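Local coordinates for protein RNA N6-adenosine-methyltransferase METTL16 (Homo sapiens, PDB 6M1U) that methylates the N6 position of adenosine in RNA, including U6 small nuclear RNA, and carries a vertebrate conserved region, the part modelled here, at residues A[18-23]-A[35-40]. Residues are numbered along the deposited sequence; the frame is centred on the assembly and turned at random.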
# COMPACT_ATOMS: atom_id res chain seq x y z
N LEU A 18 -8.19 -12.12 8.72
CA LEU A 18 -9.08 -13.23 8.41
C LEU A 18 -8.97 -13.63 6.95
O LEU A 18 -8.91 -14.82 6.62
CB LEU A 18 -10.51 -12.85 8.75
CG LEU A 18 -10.89 -12.99 10.20
CD1 LEU A 18 -12.25 -12.36 10.34
CD2 LEU A 18 -10.90 -14.44 10.61
N LYS A 19 -8.95 -12.65 6.04
CA LYS A 19 -8.85 -13.03 4.64
C LYS A 19 -7.51 -13.68 4.33
O LYS A 19 -7.46 -14.58 3.48
CB LYS A 19 -9.09 -11.82 3.73
CG LYS A 19 -9.56 -12.25 2.37
CD LYS A 19 -9.59 -11.09 1.39
CE LYS A 19 -10.55 -11.37 0.23
NZ LYS A 19 -10.26 -12.64 -0.53
N ALA A 20 -6.44 -13.26 5.03
CA ALA A 20 -5.10 -13.82 4.82
C ALA A 20 -5.01 -15.27 5.26
O ALA A 20 -4.24 -16.04 4.67
CB ALA A 20 -4.05 -12.99 5.56
N SER A 21 -5.73 -15.64 6.30
CA SER A 21 -5.87 -17.05 6.61
C SER A 21 -7.18 -17.28 7.37
O SER A 21 -7.25 -17.09 8.59
CB SER A 21 -4.66 -17.57 7.39
OG SER A 21 -4.70 -17.17 8.75
N PRO A 22 -8.24 -17.67 6.67
CA PRO A 22 -9.50 -17.94 7.37
C PRO A 22 -9.42 -19.12 8.31
O PRO A 22 -9.98 -19.06 9.40
CB PRO A 22 -10.48 -18.18 6.22
CG PRO A 22 -9.63 -18.65 5.09
CD PRO A 22 -8.36 -17.89 5.22
N LEU A 23 -8.70 -20.18 7.95
CA LEU A 23 -8.74 -21.40 8.74
C LEU A 23 -7.77 -21.40 9.92
O LEU A 23 -7.77 -22.37 10.69
CB LEU A 23 -8.45 -22.60 7.85
CG LEU A 23 -9.30 -22.53 6.59
CD1 LEU A 23 -8.74 -23.47 5.55
CD2 LEU A 23 -10.74 -22.85 6.93
N THR A 35 0.59 -4.73 4.76
CA THR A 35 1.67 -4.60 3.79
C THR A 35 1.64 -5.72 2.76
O THR A 35 1.73 -5.47 1.55
CB THR A 35 3.02 -4.59 4.50
OG1 THR A 35 3.10 -3.41 5.33
CG2 THR A 35 4.15 -4.60 3.48
N THR A 36 1.50 -6.97 3.21
CA THR A 36 1.47 -8.06 2.24
C THR A 36 0.21 -8.02 1.38
O THR A 36 0.20 -8.64 0.31
CB THR A 36 1.56 -9.42 2.93
OG1 THR A 36 0.31 -9.70 3.55
CG2 THR A 36 2.65 -9.44 3.98
N TRP A 37 -0.85 -7.32 1.81
CA TRP A 37 -1.97 -7.10 0.90
C TRP A 37 -1.66 -5.99 -0.09
O TRP A 37 -2.04 -6.08 -1.27
CB TRP A 37 -3.25 -6.78 1.66
CG TRP A 37 -3.99 -7.99 2.15
CD1 TRP A 37 -4.25 -8.33 3.46
CD2 TRP A 37 -4.58 -9.02 1.35
NE1 TRP A 37 -4.96 -9.52 3.52
CE2 TRP A 37 -5.18 -9.95 2.24
CE3 TRP A 37 -4.67 -9.25 -0.03
CZ2 TRP A 37 -5.84 -11.09 1.79
CZ3 TRP A 37 -5.34 -10.38 -0.46
CH2 TRP A 37 -5.91 -11.28 0.43
N ILE A 38 -0.98 -4.93 0.34
CA ILE A 38 -0.50 -3.96 -0.64
C ILE A 38 0.46 -4.63 -1.63
O ILE A 38 0.42 -4.37 -2.84
CB ILE A 38 0.15 -2.75 0.05
CG1 ILE A 38 -0.88 -2.01 0.90
CG2 ILE A 38 0.65 -1.79 -0.97
CD1 ILE A 38 -0.27 -1.02 1.86
N GLU A 39 1.31 -5.54 -1.14
CA GLU A 39 2.23 -6.25 -2.03
C GLU A 39 1.46 -7.08 -3.05
O GLU A 39 1.82 -7.12 -4.23
CB GLU A 39 3.17 -7.13 -1.23
CG GLU A 39 4.24 -6.37 -0.48
CD GLU A 39 5.03 -7.22 0.51
OE1 GLU A 39 4.61 -8.34 0.88
OE2 GLU A 39 6.11 -6.75 0.94
N LYS A 40 0.36 -7.71 -2.62
CA LYS A 40 -0.50 -8.43 -3.56
C LYS A 40 -1.09 -7.47 -4.59
O LYS A 40 -1.10 -7.76 -5.80
CB LYS A 40 -1.60 -9.16 -2.79
CG LYS A 40 -2.05 -10.47 -3.41
CD LYS A 40 -3.10 -10.27 -4.48
CE LYS A 40 -3.08 -11.43 -5.46
NZ LYS A 40 -4.36 -11.52 -6.25
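Trp37 reaches out from helix 30-44 and sets its indole against the last turn of helix 10-20, where Lys19 and Ala20 receive it. The contact is one of van der Waals packing between the two segments and buries 137 Å² in all, with Trp37 contributing the greatest share. Its CG stands anti to the carbonyl carbon (chi1 -84°), which carries the ring across the gap between helices whose nearest CA atoms, those of Ala20 and Trp37, are still 8.4 Å apart.

The aliphatic part of Lys19 crosses the Trp37 side chain at about a right angle and touches the CZ2-CH2 side of its six-membered ring. Lys19 CD lies 3.8 Å from both Trp37 CZ2 and Trp37 CH2, approaching obliquely, and CB and CG of the same lysine also pack on CZ2. At the ring edge, near the indole plane, Ala20 N comes within 3.9 Å of Trp37 CZ2. The Ala20 methyl makes a looser side-chain contact, its CB 4.1 Å from Trp37 NE1.

The polar contribution comes from one turn earlier in helix 10-20, where Leu16 O accepts a hydrogen bond from Trp37 NE1 and so ties the indole to that helix.

Ser21 leaves helical geometry directly after this site. Leu152 of helix 136-153 touches both Lys19 and Trp37, so three helices meet here. This is helix-helix packing at the surface of an alpha/beta domain: Trp37 bridges to the C-terminal end of helix 10-20, while the neighbouring Ile38 packs on strands 58-67 and 108-119 of the antiparallel sheet.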